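Local atomic coordinates of thermosome subunit (Methanococcoides burtonii, PDB entry 3AQ1), a protein that probably binds and hydrolyses ATP to help unfolded proteins fold, as a group II chaperonin from an Antarctic archaeon whose chaperonins are predominantly monomeric. Residues A[92-97]-A[439-444]; A[102-107]-A[127-132]; A[364-369]-A[396-401]. All coordinates share one frame; numbering follows the deposited sequence.

Contact 1 (A[92-97]-A[439-444])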
# COMPACT_ATOMS: atom_id res chain seq x y z
N ILE A 92 -16.44 -13.64 -10.03
CA ILE A 92 -17.37 -13.10 -9.02
C ILE A 92 -16.88 -11.83 -8.32
O ILE A 92 -17.51 -11.35 -7.38
CB ILE A 92 -17.69 -14.13 -7.94
CG1 ILE A 92 -16.56 -14.20 -6.91
CG2 ILE A 92 -17.90 -15.49 -8.56
CD1 ILE A 92 -16.95 -14.90 -5.64
N THR A 93 -15.75 -11.29 -8.78
CA THR A 93 -15.20 -10.07 -8.20
C THR A 93 -15.89 -8.84 -8.76
O THR A 93 -16.52 -8.90 -9.81
CB THR A 93 -13.72 -9.93 -8.51
OG1 THR A 93 -13.49 -10.32 -9.87
CG2 THR A 93 -12.91 -10.81 -7.61
N ILE A 94 -15.76 -7.73 -8.04
CA ILE A 94 -16.31 -6.45 -8.44
C ILE A 94 -15.18 -5.63 -9.03
O ILE A 94 -14.13 -5.52 -8.41
CB ILE A 94 -16.87 -5.70 -7.23
CG1 ILE A 94 -17.89 -6.58 -6.50
CG2 ILE A 94 -17.43 -4.35 -7.65
CD1 ILE A 94 -18.64 -5.87 -5.41
N ALA A 95 -15.39 -5.09 -10.22
CA ALA A 95 -14.33 -4.36 -10.93
C ALA A 95 -14.22 -2.92 -10.46
O ALA A 95 -15.22 -2.22 -10.29
CB ALA A 95 -14.53 -4.41 -12.45
N ILE A 96 -12.98 -2.49 -10.27
CA ILE A 96 -12.71 -1.14 -9.81
C ILE A 96 -11.70 -0.47 -10.72
O ILE A 96 -10.58 -0.92 -10.86
CB ILE A 96 -12.17 -1.15 -8.36
CG1 ILE A 96 -13.17 -1.86 -7.46
CG2 ILE A 96 -11.96 0.28 -7.86
CD1 ILE A 96 -14.47 -1.09 -7.30
N SER A 97 -12.14 0.61 -11.36
CA SER A 97 -11.29 1.40 -12.24
C SER A 97 -10.75 2.60 -11.49
O SER A 97 -11.40 3.11 -10.59
CB SER A 97 -12.10 1.86 -13.46
OG SER A 97 -11.61 3.10 -13.96
N ASP A 439 -25.81 -7.64 2.41
CA ASP A 439 -24.96 -7.29 1.26
C ASP A 439 -23.64 -6.66 1.73
O ASP A 439 -23.59 -5.48 2.09
CB ASP A 439 -25.70 -6.34 0.30
CG ASP A 439 -25.01 -6.21 -1.05
OD1 ASP A 439 -23.78 -5.98 -1.07
OD2 ASP A 439 -25.69 -6.34 -2.09
N MET A 440 -22.57 -7.45 1.74
CA MET A 440 -21.32 -7.01 2.35
C MET A 440 -20.68 -5.82 1.64
O MET A 440 -19.85 -5.11 2.23
CB MET A 440 -20.34 -8.18 2.46
CG MET A 440 -20.72 -9.23 3.51
SD MET A 440 -20.40 -8.77 5.22
CE MET A 440 -21.96 -8.05 5.69
N TRP A 441 -21.06 -5.60 0.38
CA TRP A 441 -20.66 -4.40 -0.32
C TRP A 441 -21.40 -3.17 0.24
O TRP A 441 -20.77 -2.21 0.66
CB TRP A 441 -20.90 -4.54 -1.83
CG TRP A 441 -20.59 -3.27 -2.59
CD1 TRP A 441 -21.49 -2.33 -2.99
CD2 TRP A 441 -19.30 -2.80 -3.00
NE1 TRP A 441 -20.84 -1.31 -3.64
CE2 TRP A 441 -19.50 -1.57 -3.66
CE3 TRP A 441 -18.00 -3.30 -2.88
CZ2 TRP A 441 -18.45 -0.83 -4.20
CZ3 TRP A 441 -16.96 -2.57 -3.41
CH2 TRP A 441 -17.19 -1.35 -4.06
N GLU A 442 -22.73 -3.22 0.26
CA GLU A 442 -23.50 -2.16 0.89
C GLU A 442 -22.99 -1.85 2.30
O GLU A 442 -23.20 -0.75 2.81
CB GLU A 442 -24.99 -2.52 0.94
CG GLU A 442 -25.68 -2.47 -0.40
CD GLU A 442 -25.50 -1.12 -1.07
OE1 GLU A 442 -24.91 -1.09 -2.18
OE2 GLU A 442 -25.93 -0.10 -0.49
N ASN A 443 -22.32 -2.83 2.92
CA ASN A 443 -21.89 -2.70 4.31
C ASN A 443 -20.39 -2.51 4.50
O ASN A 443 -19.85 -2.72 5.60
CB ASN A 443 -22.38 -3.89 5.14
CG ASN A 443 -23.74 -3.64 5.77
OD1 ASN A 443 -23.84 -2.94 6.78
ND2 ASN A 443 -24.80 -4.20 5.18
N ASP A 444 -19.71 -2.10 3.43
CA ASP A 444 -18.33 -1.64 3.50
C ASP A 444 -17.37 -2.66 4.13
O ASP A 444 -16.48 -2.32 4.91
CB ASP A 444 -18.26 -0.31 4.24
CG ASP A 444 -19.12 0.76 3.58
OD1 ASP A 444 -19.21 0.76 2.33
OD2 ASP A 444 -19.71 1.60 4.30

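Contact 2 (A[102-107]-A[127-132])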
# COMPACT_ATOMS: atom_id res chain seq x y z
N ALA A 102 -16.53 7.14 -6.79
CA ALA A 102 -17.39 6.90 -5.65
C ALA A 102 -17.01 5.58 -4.95
O ALA A 102 -17.09 5.47 -3.72
CB ALA A 102 -18.85 6.88 -6.07
N ALA A 103 -16.58 4.60 -5.75
CA ALA A 103 -16.23 3.30 -5.22
C ALA A 103 -14.85 3.32 -4.59
O ALA A 103 -14.61 2.66 -3.57
CB ALA A 103 -16.31 2.23 -6.30
N LEU A 104 -13.94 4.08 -5.20
CA LEU A 104 -12.61 4.29 -4.63
C LEU A 104 -12.72 5.00 -3.28
O LEU A 104 -12.02 4.65 -2.33
CB LEU A 104 -11.74 5.11 -5.57
CG LEU A 104 -11.20 4.41 -6.81
CD1 LEU A 104 -10.57 5.44 -7.75
CD2 LEU A 104 -10.21 3.35 -6.39
N ILE A 105 -13.59 6.00 -3.20
CA ILE A 105 -13.85 6.69 -1.95
C ILE A 105 -14.50 5.79 -0.91
O ILE A 105 -14.25 5.92 0.29
CB ILE A 105 -14.74 7.90 -2.18
CG1 ILE A 105 -13.88 9.05 -2.70
CG2 ILE A 105 -15.44 8.29 -0.89
CD1 ILE A 105 -14.47 10.40 -2.49
N LYS A 106 -15.34 4.87 -1.38
CA LYS A 106 -15.94 3.86 -0.51
C LYS A 106 -14.86 2.89 -0.01
O LYS A 106 -14.83 2.54 1.17
CB LYS A 106 -17.03 3.09 -1.24
CG LYS A 106 -18.04 2.39 -0.34
CD LYS A 106 -18.71 1.24 -1.09
CE LYS A 106 -20.22 1.25 -0.96
NZ LYS A 106 -20.68 0.96 0.42
N ILE A 107 -14.00 2.44 -0.92
CA ILE A 107 -12.89 1.56 -0.57
C ILE A 107 -11.97 2.20 0.48
O ILE A 107 -11.76 1.64 1.55
CB ILE A 107 -12.11 1.11 -1.83
CG1 ILE A 107 -12.92 0.05 -2.57
CG2 ILE A 107 -10.73 0.54 -1.48
CD1 ILE A 107 -12.29 -0.41 -3.85
N LEU A 127 -9.27 12.83 0.06
CA LEU A 127 -7.86 13.17 -0.02
C LEU A 127 -7.07 11.94 -0.47
O LEU A 127 -6.23 12.05 -1.36
CB LEU A 127 -7.37 13.68 1.34
CG LEU A 127 -5.93 14.15 1.44
CD1 LEU A 127 -5.65 15.07 0.28
CD2 LEU A 127 -5.72 14.85 2.77
N THR A 128 -7.36 10.78 0.12
CA THR A 128 -6.72 9.54 -0.29
C THR A 128 -6.86 9.28 -1.80
O THR A 128 -5.88 8.96 -2.47
CB THR A 128 -7.34 8.33 0.39
OG1 THR A 128 -7.18 8.44 1.80
CG2 THR A 128 -6.65 7.09 -0.09
N VAL A 129 -8.08 9.42 -2.31
CA VAL A 129 -8.38 9.08 -3.69
C VAL A 129 -7.71 10.04 -4.68
O VAL A 129 -7.21 9.64 -5.73
CB VAL A 129 -9.92 8.98 -3.90
CG1 VAL A 129 -10.29 8.92 -5.37
CG2 VAL A 129 -10.47 7.76 -3.18
N LYS A 130 -7.67 11.32 -4.31
CA LYS A 130 -7.06 12.34 -5.14
C LYS A 130 -5.53 12.20 -5.21
O LYS A 130 -4.92 12.51 -6.23
CB LYS A 130 -7.45 13.70 -4.59
CG LYS A 130 -6.83 14.88 -5.28
CD LYS A 130 -7.46 16.16 -4.76
CE LYS A 130 -6.81 17.40 -5.35
NZ LYS A 130 -7.36 18.63 -4.70
N ALA A 131 -4.93 11.73 -4.13
CA ALA A 131 -3.49 11.49 -4.06
C ALA A 131 -3.14 10.25 -4.87
O ALA A 131 -2.27 10.30 -5.75
CB ALA A 131 -3.06 11.32 -2.61
N VAL A 132 -3.81 9.14 -4.57
CA VAL A 132 -3.57 7.90 -5.28
C VAL A 132 -3.80 8.06 -6.77
O VAL A 132 -2.91 7.76 -7.56
CB VAL A 132 -4.45 6.76 -4.75
CG1 VAL A 132 -4.53 5.63 -5.76
CG2 VAL A 132 -3.87 6.23 -3.45

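Contact 3 (A[364-369]-A[396-401])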
# COMPACT_ATOMS: atom_id res chain seq x y z
N SER A 364 -18.63 -14.24 2.35
CA SER A 364 -19.34 -14.25 1.07
C SER A 364 -18.59 -15.02 -0.02
O SER A 364 -19.19 -15.83 -0.72
CB SER A 364 -19.67 -12.82 0.61
OG SER A 364 -18.49 -12.12 0.23
N SER A 365 -17.28 -14.79 -0.17
CA SER A 365 -16.53 -15.39 -1.27
C SER A 365 -16.18 -16.86 -1.04
O SER A 365 -16.04 -17.65 -1.98
CB SER A 365 -15.28 -14.58 -1.61
OG SER A 365 -14.25 -14.78 -0.66
N GLU A 366 -16.04 -17.25 0.22
CA GLU A 366 -15.77 -18.64 0.52
C GLU A 366 -17.01 -19.49 0.19
O GLU A 366 -16.91 -20.57 -0.41
CB GLU A 366 -15.35 -18.80 1.97
CG GLU A 366 -13.90 -18.40 2.22
CD GLU A 366 -13.72 -16.91 2.51
OE1 GLU A 366 -14.72 -16.16 2.55
OE2 GLU A 366 -12.56 -16.50 2.72
N VAL A 367 -18.17 -18.97 0.57
CA VAL A 367 -19.45 -19.62 0.30
C VAL A 367 -19.71 -19.75 -1.20
O VAL A 367 -20.06 -20.84 -1.68
CB VAL A 367 -20.57 -18.83 0.97
CG1 VAL A 367 -21.94 -19.33 0.55
CG2 VAL A 367 -20.38 -18.88 2.46
N GLU A 368 -19.54 -18.66 -1.95
CA GLU A 368 -19.62 -18.69 -3.41
C GLU A 368 -18.61 -19.68 -4.01
O GLU A 368 -18.98 -20.54 -4.80
CB GLU A 368 -19.40 -17.29 -4.01
CG GLU A 368 -19.93 -17.15 -5.43
CD GLU A 368 -21.44 -17.39 -5.51
OE1 GLU A 368 -22.15 -17.04 -4.54
OE2 GLU A 368 -21.92 -17.92 -6.53
N LEU A 369 -17.34 -19.56 -3.63
CA LEU A 369 -16.34 -20.51 -4.09
C LEU A 369 -16.76 -21.92 -3.77
O LEU A 369 -16.78 -22.77 -4.66
CB LEU A 369 -14.98 -20.22 -3.46
CG LEU A 369 -14.31 -19.01 -4.08
CD1 LEU A 369 -13.01 -18.73 -3.38
CD2 LEU A 369 -14.08 -19.29 -5.54
N GLU A 396 -15.83 -23.45 3.60
CA GLU A 396 -16.87 -22.97 4.49
C GLU A 396 -16.45 -22.92 5.94
O GLU A 396 -17.23 -22.55 6.80
CB GLU A 396 -18.14 -23.80 4.35
CG GLU A 396 -18.84 -23.60 3.03
CD GLU A 396 -20.15 -24.37 2.93
OE1 GLU A 396 -20.24 -25.52 3.44
OE2 GLU A 396 -21.09 -23.80 2.31
N VAL A 397 -15.20 -23.26 6.20
CA VAL A 397 -14.69 -23.18 7.56
C VAL A 397 -14.49 -21.72 7.94
O VAL A 397 -14.56 -21.36 9.11
CB VAL A 397 -13.39 -23.97 7.72
CG1 VAL A 397 -12.20 -23.21 7.08
CG2 VAL A 397 -13.13 -24.22 9.19
N ILE A 398 -14.26 -20.87 6.94
CA ILE A 398 -14.06 -19.44 7.17
C ILE A 398 -15.32 -18.76 7.70
O ILE A 398 -15.28 -18.13 8.75
CB ILE A 398 -13.51 -18.71 5.89
CG1 ILE A 398 -12.00 -18.87 5.76
CG2 ILE A 398 -13.79 -17.24 5.96
CD1 ILE A 398 -11.53 -20.29 5.65
N PRO A 399 -16.45 -18.90 6.99
CA PRO A 399 -17.70 -18.32 7.50
C PRO A 399 -18.10 -18.95 8.82
O PRO A 399 -18.65 -18.26 9.68
CB PRO A 399 -18.74 -18.71 6.45
CG PRO A 399 -17.98 -19.25 5.31
CD PRO A 399 -16.68 -19.74 5.81
N VAL A 400 -17.86 -20.25 8.98
CA VAL A 400 -18.23 -20.94 10.21
C VAL A 400 -17.43 -20.41 11.38
O VAL A 400 -17.96 -20.22 12.48
CB VAL A 400 -18.08 -22.47 10.10
CG1 VAL A 400 -18.06 -23.09 11.49
CG2 VAL A 400 -19.21 -23.07 9.27
N ALA A 401 -16.14 -20.15 11.16
CA ALA A 401 -15.34 -19.51 12.21
C ALA A 401 -15.82 -18.09 12.53
O ALA A 401 -15.88 -17.71 13.69
CB ALA A 401 -13.87 -19.51 11.86

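Contact 1 (A[92-97]-A[439-444])
Ile94 and Trp441 make the close half of this contact. The delta methyl of the isoleucine meets the benzene half of the indole obliquely, CD1 of Ile94 lying 3.7 Å from CE3 of Trp441. Two torsions carry it there: CG1 of Ile94 sits beside the backbone N (chi1 -55°), and the chain is then extended about chi2, so the methyl is held well out from the strand. On the other segment CG of Trp441 is anti to the backbone N (chi1 175°), which swings the ring off the turn towards the strand. A branched aliphatic chain facing a broad ring suits this place between strand and turn, because the parts that touch are apolar carbons and packing is enough there. No hydrogen bond joins the two segments.

Further along the same ring, CD1 of Ile96 makes a more distant but buried touch, 4.2 Å from CH2 of Trp441. The solvent side is the turn around Glu442, at the opposite end of the tryptophan from Ile96, and the turn is kept in shape by its own polar atoms. Asp439 acts through an Asx motif: its OD1 accepts from N of Glu442 at 3.2 Å, the N-H pointing nearly straight (166°) but arriving from above the carboxylate plane. An aspartate is short enough for its OD1 to meet the amide three residues on. A type I turn from Trp441 to Asp444 follows, closed by N of Asp444 on O of Trp441 at 3.0 Å.

Lys106, on helix 101-109, makes a cation-pi contact with the same indole, and Ile96 packs on that helix. The turn joins strands 437-439 and 446-448. Strand 357-360, whose Val360 touches Trp441, is the middle strand of a small sheet, paired antiparallel with 94-95 on one side and 446-448 on the other.

Contact 2 (A[102-107]-A[127-132])
Leu104 gives the contact its beta carbon rather than its branch: CB lies 3.8 Å from CG2 of Val129, while its isopropyl end turns to Ile96 and to Ile353 of helix 332-355. The same valine methyl settles against the backbone, 3.6 Å from the carbonyl C of Leu104, and the other, CG1 of Val129, comes to 4.1 Å from CB of Leu104. Next along the helix, Ile105 brings CG1 to 3.7 Å from CG2 of Val129, the two side chains running at about a right angle to each other.

One valine thus presses mainly one methyl, CG2, onto a peptide unit and the carbons beside it, and a small beta-branched residue suits this because the helices come close here, with the CA atoms of Ile105 and Val129 only 6.2 Å apart. CG2 of Val129 reaches the other helix because CG1 takes the place anti to the backbone N (chi1 168°). This is apolar helix-helix packing between 101-109 and 121-132, consistent with the intermediate domain of the TCP-1 fold.

Lys106 points the other way, and its long chain carries NZ to Asp444. Ile107, on the flank, packs on Ile96 and on Val352.

Contact 3 (A[364-369]-A[396-401])
Glu366 lies across Ile398 where two helices of the equatorial domain, as the TCP-1 fold suggests, pack in a roughly antiparallel sense: the axes of 364-369 and 397-401 approach to 8.7 Å at 143°. Glu366, which buries the most surface here, bends at chi2 (87°), so the carboxylate folds back over the isoleucine instead of running straight out. Its CD lies 3.5 Å from CG2 of Ile398, and CG is 3.7 Å from CB of Ile398, the two side chains crossing at about a right angle. A glutamate suits the place because its methylenes can line an apolar neighbour while OE2 forms a salt bridge with Lys452 of helix 449-467. With an alanine in its place, Lys452 is likely to lose this anionic mate and Ile398 the CG methylene and carboxylate that lie against it.

Val367 adds the second patch, against Pro399. Proline fits the first turn of helix 397-405, where its lack of an N-H costs no helical bond; N of Val400 bonds to O of Glu396 just after it. Met414 of helix 410-422 also touches Pro399. Because CG1 of Val367 is anti to the backbone N (chi1 171°), the other methyl faces the proline, with CG2 of Val367 3.7 Å from CG of Pro399.

How the contacts relate
Contacts 2 and 3 are buried helix-to-helix packings, whereas contact 1 is only partly buried and joins a strand to a solvent-facing turn. Along the chain both helix pairs are nested within the loop that contact 1 closes. Contacts 1 and 2 share helix 101-109 and are tied through Lys106, whose NZ forms a salt bridge with Asp444 and probably a hydrogen bond with O of Trp441. Contact 1 also meets contact 3, CD1 of Ile92 lying 3.7 Å from CG of Glu368. Contacts 2 and 3 stay apart, their nearest atoms about 13 Å from each other. Chemistry follows place: contact 2 is purely apolar, contact 3 buries a charged glutamate, and contact 1 mixes aromatic packing with a lysine's charge.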